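Local coordinates for hypothetical protein (Vibrio cholerae, PDB 2V1L) that is of unknown function but is encoded on the pathogenicity island VPI-2 and resembles the human P32 protein in structure, at residues L5-T9 / G70-I74; V42-S48 / F139-T145. All blocks are in the same frame, centred on the assembly; numbering follows the deposited sequence.

From the N terminus, the modelled chain begins as loop 5-9, then forms helix 15-29 and enters the antiparallel sheet at strand 41-46. Contact 1 closes the first long loop, bringing 5-9 against 70-74 at the start of strand 72-82. Contact 2 closes a longer one, in which 139-145, after helix 117-135, returns to pair with 42-48. The two loops cross: 42-48 lies between the segments of contact 1, and 70-74 between those of contact 2. Their centres are about 21 Å apart and their nearest atoms about 6 Å. Both reach the same sheet, so the two ends of the modelled chain are tied to different strands of it.

Contact 1. Residues L5-T9 / G70-I74; sequences LFKPT and GQWCI
Leu-5 and Phe-6 run beside Gln-71 and Trp-72; over residues 5-9 and 71-74 the end-to-end directions differ by 41°. A single bridge joins Phe-6 to Trp-72. One classical hydrogen bond carries it: Trp-72 N gives its proton to Leu-5 O at 2.8 Å, reaching the oxygen almost straight on, although the bond is bent at the hydrogen (139°). In return Trp-72 O accepts a CA-H...O contact from Phe-6 CA at 3.4 Å. Loop 5-9 is therefore stitched to the beginning of strand 72-82 without becoming a regular strand itself.

Among the side chains, Phe-6 CD1 lies 3.7 Å from Trp-72 CB, and CE1 is just as near, so the ring meets the CB of the tryptophan obliquely. Phe-6 CG, anti to the carbonyl carbon (chi1 -56°), brings both ring atoms there. A large flat hydrocarbon suits Phe-6, which is buried. Gln-71 has a chain long enough to follow the loop: extended beyond CG, it carries its amide alongside Lys-7, where Gln-71 NE2 lies 3.1 Å from Lys-7 CB and 3.2 Å from Lys-7 O. Lys-7 keeps its aliphatic base here while its charged end leads away, as fits an exposed position. Farther on, Thr-9 presents its methyl to a branch of Ile-74, CG2 to CG2 at 3.6 Å, the two side chains crossing at about a right angle. Thr-9 thus offers an apolar surface inward, and its OG1 makes a weak bond to Leu-11 O.

Beyond these segments, Phe-6 meets His-18 with nearly parallel rings and packs on Leu-21 and Ala-22 of helix 15-29. Trp-72 and Ile-74 rest on Leu-64 of strand 60-66 and also reach that helix, through Leu-25 and Phe-17 respectively, so the contact joins the N-terminal loop, the helix and the sheet.

Contact 2. Residues V42-S48 / F139-T145; sequences VMNFRDS and FDDISLT
Met-43 to Arg-46 pair with Leu-144 to Asp-141 as a nearly straight antiparallel ladder, 4.8 Å between the axes of strands 42-46 and 141-144, which adds the C-terminal strand to the sheet. Asn-44/Ser-143 and Arg-46/Asp-141 are hydrogen-bonded pairs; Met-43/Leu-144 and Phe-45/Ile-142 are non-hydrogen-bonded. The straightest rung is Asn-44 N to Ser-143 O, 171° at the hydrogen, whereas Asp-141 N to Arg-46 O is weak.

The tight side is apolar. Phe-45 CB sits over the centre of the Phe-139 ring, 3.8 Å from its centroid in a CH-pi contact, and the Phe-45 ring turns its edge toward that face in an offset edge-to-face pair, planes 68° apart. Ile-142 CG2 covers one face of the Phe-45 ring near its rim, while Ile-142 CD1 touches Phe-45 CD1. Two phenylalanines suit these buried places because each offers both a face and an edge. Met-43, extended beyond CG, lies side by side with Leu-144. Helix 15-29 packs against Met-43 and Phe-45 through Ile-24, and helix 117-135 against Phe-139 through Tyr-133.

The opposite face, with Asn-44, Arg-46, Asp-141 and Ser-143, is polar and looser. Arg-46 lies along Asp-141 in a long salt bridge, NE to OD2 3.9 Å, with guanidinium and carboxylate planes steeply turned against each other. A water accepts from Arg-46 NH2 at 2.8 Å and donates weakly to Asp-141 OD1. Asn-44 CB lies 3.7 Å from the plane of the guanidinium, over one face but offset toward its rim.

Past the ladder, Asp-47 bonds Ser-49 OG and Phe-57 N, which probably eases the nearness of its carboxylate to Asp-140. Asp-140 in turn receives Ser-48: backbone N reaches OD1 on its syn side at 2.9 Å, 27° out of the carboxylate plane.

Contact 1. Residues L5-T9 / G70-I74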
ATOM      1  N   LEU A   5      17.633  -2.481   1.995  1.00 63.61           N
ATOM      2  CA  LEU A   5      17.041  -3.199   0.825  1.00 63.45           C
ATOM      3  C   LEU A   5      15.980  -2.350   0.092  1.00 63.48           C
ATOM      4  O   LEU A   5      15.857  -2.423  -1.139  1.00 63.70           O
ATOM      5  CB  LEU A   5      16.484  -4.576   1.247  1.00 63.37           C
ATOM      6  CG  LEU A   5      16.058  -5.548   0.133  1.00 63.40           C
ATOM      7  CD1 LEU A   5      17.231  -5.886  -0.788  1.00 63.74           C
ATOM      8  CD2 LEU A   5      15.421  -6.814   0.678  1.00 63.02           C
ATOM      9  N   PHE A   6      15.218  -1.563   0.853  1.00 63.17           N
ATOM     10  CA  PHE A   6      14.312  -0.547   0.300  1.00 62.75           C
ATOM     11  C   PHE A   6      14.792   0.791   0.810  1.00 62.77           C
ATOM     12  O   PHE A   6      15.026   0.940   2.009  1.00 62.97           O
ATOM     13  CB  PHE A   6      12.871  -0.717   0.803  1.00 62.18           C
ATOM     14  CG  PHE A   6      12.276  -2.063   0.548  1.00 61.37           C
ATOM     15  CD1 PHE A   6      11.631  -2.335  -0.645  1.00 60.48           C
ATOM     16  CD2 PHE A   6      12.321  -3.052   1.528  1.00 60.65           C
ATOM     17  CE1 PHE A   6      11.074  -3.581  -0.879  1.00 60.53           C
ATOM     18  CE2 PHE A   6      11.760  -4.301   1.303  1.00 60.31           C
ATOM     19  CZ  PHE A   6      11.141  -4.566   0.100  1.00 60.60           C
ATOM     20  N   LYS A   7      14.926   1.772  -0.076  1.00 62.92           N
ATOM     21  CA  LYS A   7      15.253   3.131   0.362  1.00 63.16           C
ATOM     22  C   LYS A   7      15.086   4.208  -0.710  1.00 62.58           C
ATOM     23  O   LYS A   7      15.184   3.921  -1.916  1.00 62.38           O
ATOM     24  CB  LYS A   7      16.698   3.216   0.895  1.00 63.40           C
ATOM     25  CG  LYS A   7      16.896   2.806   2.351  1.00 64.15           C
ATOM     26  CD  LYS A   7      18.362   2.912   2.763  1.00 64.15           C
ATOM     27  CE  LYS A   7      18.766   1.719   3.621  1.00 65.65           C
ATOM     28  NZ  LYS A   7      19.987   1.994   4.428  1.00 66.03           N
ATOM     29  N   PRO A   8      14.799   5.451  -0.267  1.00 61.91           N
ATOM     30  CA  PRO A   8      13.942   5.894   0.832  1.00 60.89           C
ATOM     31  C   PRO A   8      12.793   6.769   0.279  1.00 59.70           C
ATOM     32  O   PRO A   8      12.749   7.029  -0.928  1.00 59.87           O
ATOM     33  CB  PRO A   8      14.907   6.739   1.665  1.00 60.91           C
ATOM     34  CG  PRO A   8      15.948   7.275   0.607  1.00 61.61           C
ATOM     35  CD  PRO A   8      15.641   6.573  -0.718  1.00 62.04           C
ATOM     36  N   THR A   9      11.864   7.195   1.136  1.00 58.03           N
ATOM     37  CA  THR A   9      10.759   8.076   0.724  1.00 55.87           C
ATOM     38  C   THR A   9      10.511   9.136   1.794  1.00 54.60           C
ATOM     39  O   THR A   9      11.096   9.077   2.883  1.00 54.60           O
ATOM     40  CB  THR A   9       9.431   7.310   0.441  1.00 56.13           C
ATOM     41  OG1 THR A   9       8.746   7.035   1.670  1.00 55.67           O
ATOM     42  CG2 THR A   9       9.670   6.009  -0.306  1.00 55.88           C
ATOM     43  N   GLY A  70      20.698  -1.991  -7.367  1.00 63.25           N
ATOM     44  CA  GLY A  70      20.339  -3.268  -6.729  1.00 61.87           C
ATOM     45  C   GLY A  70      19.153  -3.250  -5.771  1.00 61.10           C
ATOM     46  O   GLY A  70      18.402  -4.229  -5.696  1.00 60.91           O
ATOM     47  N   GLN A  71      18.981  -2.143  -5.040  1.00 60.20           N
ATOM     48  CA  GLN A  71      17.943  -2.036  -3.998  1.00 59.53           C
ATOM     49  C   GLN A  71      16.569  -1.588  -4.520  1.00 58.17           C
ATOM     50  O   GLN A  71      16.494  -0.760  -5.427  1.00 57.95           O
ATOM     51  CB  GLN A  71      18.407  -1.125  -2.849  1.00 59.53           C
ATOM     52  CG  GLN A  71      18.371   0.372  -3.128  1.00 60.30           C
ATOM     53  CD  GLN A  71      18.629   1.205  -1.875  1.00 60.78           C
ATOM     54  OE1 GLN A  71      19.373   0.798  -0.976  1.00 61.91           O
ATOM     55  NE2 GLN A  71      18.016   2.383  -1.815  1.00 61.82           N
ATOM     56  N   TRP A  72      15.501  -2.122  -3.911  1.00 56.62           N
ATOM     57  CA  TRP A  72      14.119  -1.944  -4.385  1.00 54.70           C
ATOM     58  C   TRP A  72      13.517  -0.591  -4.021  1.00 53.09           C
ATOM     59  O   TRP A  72      13.880   0.013  -3.014  1.00 52.98           O
ATOM     60  CB  TRP A  72      13.220  -3.059  -3.863  1.00 55.27           C
ATOM     61  CG  TRP A  72      13.488  -4.408  -4.478  1.00 56.16           C
ATOM     62  CD1 TRP A  72      14.475  -5.284  -4.123  1.00 56.95           C
ATOM     63  CD2 TRP A  72      12.755  -5.042  -5.541  1.00 56.62           C
ATOM     64  NE1 TRP A  72      14.407  -6.419  -4.899  1.00 57.37           N
ATOM     65  CE2 TRP A  72      13.364  -6.297  -5.779  1.00 56.93           C
ATOM     66  CE3 TRP A  72      11.645  -4.671  -6.319  1.00 57.36           C
ATOM     67  CZ2 TRP A  72      12.901  -7.188  -6.760  1.00 56.50           C
ATOM     68  CZ3 TRP A  72      11.182  -5.563  -7.303  1.00 56.43           C
ATOM     69  CH2 TRP A  72      11.811  -6.805  -7.509  1.00 56.66           C
ATOM     70  N   CYS A  73      12.599  -0.119  -4.859  1.00 50.76           N
ATOM     71  CA  CYS A  73      11.933   1.165  -4.641  1.00 48.68           C
ATOM     72  C   CYS A  73      10.423   0.964  -4.576  1.00 45.88           C
ATOM     73  O   CYS A  73       9.855   0.279  -5.423  1.00 45.34           O
ATOM     74  CB  CYS A  73      12.268   2.119  -5.781  1.00 49.09           C
ATOM     75  SG  CYS A  73      14.057   2.210  -6.122  1.00 54.20           S
ATOM     76  N   ILE A  74       9.783   1.540  -3.563  1.00 42.84           N
ATOM     77  CA  ILE A  74       8.319   1.499  -3.476  1.00 39.92           C
ATOM     78  C   ILE A  74       7.742   2.572  -4.395  1.00 38.05           C
ATOM     79  O   ILE A  74       8.025   3.755  -4.233  1.00 36.96           O
ATOM     80  CB  ILE A  74       7.797   1.647  -2.023  1.00 40.28           C
ATOM     81  CG1 ILE A  74       6.276   1.510  -1.969  1.00 38.58           C
ATOM     82  CG2 ILE A  74       8.182   2.986  -1.430  1.00 41.31           C
ATOM     83  CD1 ILE A  74       5.812   1.033  -0.653  1.00 41.88           C
TER

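Contact 2. Residues V42-S48 / F139-T145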
ATOM      1  N   VAL A  42       4.390  -6.169  -8.717  1.00 44.94           N
ATOM      2  CA  VAL A  42       3.130  -5.711  -8.148  1.00 43.75           C
ATOM      3  C   VAL A  42       2.559  -6.736  -7.159  1.00 42.78           C
ATOM      4  O   VAL A  42       2.312  -7.888  -7.514  1.00 42.40           O
ATOM      5  CB  VAL A  42       2.079  -5.371  -9.263  1.00 43.44           C
ATOM      6  CG1 VAL A  42       0.708  -5.120  -8.671  1.00 43.64           C
ATOM      7  CG2 VAL A  42       2.521  -4.160 -10.063  1.00 42.85           C
ATOM      8  N   MET A  43       2.331  -6.293  -5.921  1.00 41.91           N
ATOM      9  CA  MET A  43       1.705  -7.119  -4.882  1.00 40.82           C
ATOM     10  C   MET A  43       0.231  -6.716  -4.714  1.00 39.71           C
ATOM     11  O   MET A  43      -0.093  -5.524  -4.687  1.00 39.18           O
ATOM     12  CB  MET A  43       2.432  -6.939  -3.538  1.00 40.84           C
ATOM     13  CG  MET A  43       3.905  -7.316  -3.497  1.00 41.62           C
ATOM     14  SD  MET A  43       4.648  -7.031  -1.862  1.00 42.21           S
ATOM     15  CE  MET A  43       6.361  -7.436  -2.166  1.00 40.50           C
ATOM     16  N   ASN A  44      -0.650  -7.699  -4.587  1.00 38.02           N
ATOM     17  CA  ASN A  44      -2.052  -7.446  -4.277  1.00 37.69           C
ATOM     18  C   ASN A  44      -2.468  -8.181  -3.005  1.00 36.94           C
ATOM     19  O   ASN A  44      -2.129  -9.353  -2.836  1.00 36.67           O
ATOM     20  CB  ASN A  44      -2.973  -7.858  -5.427  1.00 37.71           C
ATOM     21  CG  ASN A  44      -2.858  -6.931  -6.617  1.00 39.75           C
ATOM     22  OD1 ASN A  44      -1.968  -7.097  -7.452  1.00 40.93           O
ATOM     23  ND2 ASN A  44      -3.742  -5.936  -6.689  1.00 37.99           N
ATOM     24  N   PHE A  45      -3.186  -7.485  -2.123  1.00 35.18           N
ATOM     25  CA  PHE A  45      -3.708  -8.077  -0.890  1.00 33.57           C
ATOM     26  C   PHE A  45      -5.215  -7.973  -1.017  1.00 33.83           C
ATOM     27  O   PHE A  45      -5.748  -6.856  -1.175  1.00 33.03           O
ATOM     28  CB  PHE A  45      -3.194  -7.317   0.365  1.00 32.02           C
ATOM     29  CG  PHE A  45      -1.697  -7.289   0.506  1.00 30.65           C
ATOM     30  CD1 PHE A  45      -1.064  -8.040   1.502  1.00 28.88           C
ATOM     31  CD2 PHE A  45      -0.904  -6.516  -0.347  1.00 28.55           C
ATOM     32  CE1 PHE A  45       0.304  -8.015   1.641  1.00 24.90           C
ATOM     33  CE2 PHE A  45       0.482  -6.503  -0.232  1.00 26.93           C
ATOM     34  CZ  PHE A  45       1.095  -7.257   0.756  1.00 28.73           C
ATOM     35  N   ARG A  46      -5.906  -9.117  -0.980  1.00 34.44           N
ATOM     36  CA  ARG A  46      -7.368  -9.137  -1.086  1.00 36.17           C
ATOM     37  C   ARG A  46      -8.069  -9.991  -0.013  1.00 35.76           C
ATOM     38  O   ARG A  46      -7.625 -11.082   0.299  1.00 35.10           O
ATOM     39  CB  ARG A  46      -7.822  -9.564  -2.500  1.00 36.31           C
ATOM     40  CG  ARG A  46      -7.483  -8.541  -3.626  1.00 38.56           C
ATOM     41  CD  ARG A  46      -8.013  -8.977  -5.030  1.00 39.65           C
ATOM     42  NE  ARG A  46      -7.009  -9.760  -5.769  1.00 46.99           N
ATOM     43  CZ  ARG A  46      -6.287  -9.322  -6.804  1.00 48.99           C
ATOM     44  NH1 ARG A  46      -6.462  -8.096  -7.280  1.00 51.23           N
ATOM     45  NH2 ARG A  46      -5.384 -10.119  -7.375  1.00 49.17           N
ATOM     46  N   ASP A  47      -9.141  -9.438   0.551  1.00 35.84           N
ATOM     47  CA  ASP A  47     -10.102 -10.159   1.361  1.00 36.52           C
ATOM     48  C   ASP A  47     -11.222 -10.613   0.398  1.00 37.44           C
ATOM     49  O   ASP A  47     -12.040  -9.813  -0.060  1.00 36.98           O
ATOM     50  CB  ASP A  47     -10.632  -9.260   2.505  1.00 35.73           C
ATOM     51  CG  ASP A  47     -11.945  -9.766   3.114  1.00 35.67           C
ATOM     52  OD1 ASP A  47     -12.353 -10.899   2.810  1.00 36.41           O
ATOM     53  OD2 ASP A  47     -12.608  -9.030   3.888  1.00 32.36           O
ATOM     54  N   SER A  48     -11.262 -11.910   0.096  1.00 38.71           N
ATOM     55  CA  SER A  48     -12.230 -12.423  -0.889  1.00 39.44           C
ATOM     56  C   SER A  48     -13.682 -12.172  -0.476  1.00 39.28           C
ATOM     57  O   SER A  48     -14.567 -12.210  -1.324  1.00 40.31           O
ATOM     58  CB  SER A  48     -11.997 -13.903  -1.160  1.00 39.98           C
ATOM     59  OG  SER A  48     -12.655 -14.686  -0.168  1.00 42.75           O
ATOM     60  N   PHE A 139      -6.380 -11.001   4.909  1.00 32.39           N
ATOM     61  CA  PHE A 139      -6.441 -11.215   3.473  1.00 34.08           C
ATOM     62  C   PHE A 139      -6.225 -12.691   3.118  1.00 35.57           C
ATOM     63  O   PHE A 139      -5.096 -13.167   3.160  1.00 35.85           O
ATOM     64  CB  PHE A 139      -5.378 -10.356   2.767  1.00 32.89           C
ATOM     65  CG  PHE A 139      -5.442  -8.883   3.109  1.00 32.47           C
ATOM     66  CD1 PHE A 139      -6.457  -8.078   2.605  1.00 30.17           C
ATOM     67  CD2 PHE A 139      -4.465  -8.301   3.934  1.00 31.59           C
ATOM     68  CE1 PHE A 139      -6.522  -6.698   2.929  1.00 30.76           C
ATOM     69  CE2 PHE A 139      -4.511  -6.923   4.248  1.00 30.69           C
ATOM     70  CZ  PHE A 139      -5.536  -6.130   3.748  1.00 29.98           C
ATOM     71  N   ASP A 140      -7.297 -13.386   2.728  1.00 37.94           N
ATOM     72  CA  ASP A 140      -7.206 -14.772   2.213  1.00 40.45           C
ATOM     73  C   ASP A 140      -6.584 -14.937   0.811  1.00 41.98           C
ATOM     74  O   ASP A 140      -6.519 -16.057   0.299  1.00 43.03           O
ATOM     75  CB  ASP A 140      -8.574 -15.474   2.268  1.00 40.61           C
ATOM     76  CG  ASP A 140      -9.737 -14.572   1.848  1.00 42.70           C
ATOM     77  OD1 ASP A 140      -9.631 -13.347   2.024  1.00 46.69           O
ATOM     78  OD2 ASP A 140     -10.776 -15.083   1.371  1.00 41.78           O
ATOM     79  N   ASP A 141      -6.116 -13.842   0.200  1.00 42.91           N
ATOM     80  CA  ASP A 141      -5.661 -13.834  -1.197  1.00 43.73           C
ATOM     81  C   ASP A 141      -4.554 -12.803  -1.382  1.00 44.17           C
ATOM     82  O   ASP A 141      -4.831 -11.623  -1.595  1.00 44.50           O
ATOM     83  CB  ASP A 141      -6.873 -13.519  -2.108  1.00 44.32           C
ATOM     84  CG  ASP A 141      -6.543 -13.494  -3.624  1.00 45.35           C
ATOM     85  OD1 ASP A 141      -5.357 -13.551  -4.040  1.00 45.93           O
ATOM     86  OD2 ASP A 141      -7.524 -13.378  -4.406  1.00 46.79           O
ATOM     87  N   ILE A 142      -3.303 -13.236  -1.291  1.00 44.69           N
ATOM     88  CA  ILE A 142      -2.156 -12.348  -1.533  1.00 45.33           C
ATOM     89  C   ILE A 142      -1.356 -12.837  -2.740  1.00 46.36           C
ATOM     90  O   ILE A 142      -0.786 -13.933  -2.711  1.00 46.84           O
ATOM     91  CB  ILE A 142      -1.213 -12.262  -0.315  1.00 45.14           C
ATOM     92  CG1 ILE A 142      -1.965 -11.784   0.933  1.00 45.23           C
ATOM     93  CG2 ILE A 142      -0.033 -11.360  -0.623  1.00 45.33           C
ATOM     94  CD1 ILE A 142      -1.094 -11.668   2.170  1.00 45.21           C
ATOM     95  N   SER A 143      -1.306 -12.027  -3.791  1.00 47.21           N
ATOM     96  CA  SER A 143      -0.671 -12.430  -5.045  1.00 48.06           C
ATOM     97  C   SER A 143       0.489 -11.505  -5.415  1.00 48.66           C
ATOM     98  O   SER A 143       0.507 -10.331  -5.015  1.00 48.91           O
ATOM     99  CB  SER A 143      -1.711 -12.449  -6.170  1.00 48.20           C
ATOM    100  OG  SER A 143      -1.920 -11.142  -6.678  1.00 48.97           O
ATOM    101  N   LEU A 144       1.455 -12.039  -6.163  1.00 48.87           N
ATOM    102  CA  LEU A 144       2.573 -11.251  -6.701  1.00 49.70           C
ATOM    103  C   LEU A 144       2.642 -11.412  -8.228  1.00 50.16           C
ATOM    104  O   LEU A 144       2.444 -12.508  -8.741  1.00 50.85           O
ATOM    105  CB  LEU A 144       3.892 -11.654  -6.024  1.00 49.54           C
ATOM    106  CG  LEU A 144       5.079 -10.703  -6.191  1.00 49.80           C
ATOM    107  CD1 LEU A 144       5.896 -10.554  -4.917  1.00 50.87           C
ATOM    108  CD2 LEU A 144       5.967 -11.149  -7.338  1.00 51.79           C
ATOM    109  N   THR A 145       2.895 -10.326  -8.951  1.00 50.47           N
ATOM    110  CA  THR A 145       2.844 -10.353 -10.412  1.00 50.78           C
ATOM    111  C   THR A 145       4.077  -9.697 -11.027  1.00 50.68           C
ATOM    112  O   THR A 145       4.487  -8.619 -10.609  1.00 50.90           O
ATOM    113  CB  THR A 145       1.548  -9.681 -10.958  1.00 51.02           C
ATOM    114  OG1 THR A 145       0.396 -10.354 -10.439  1.00 51.70           O
ATOM    115  CG2 THR A 145       1.494  -9.745 -12.473  1.00 51.36           C
TER
HETATM  116  O   HOH W   1      -5.764 -12.912  -7.362  1.00 47.14           O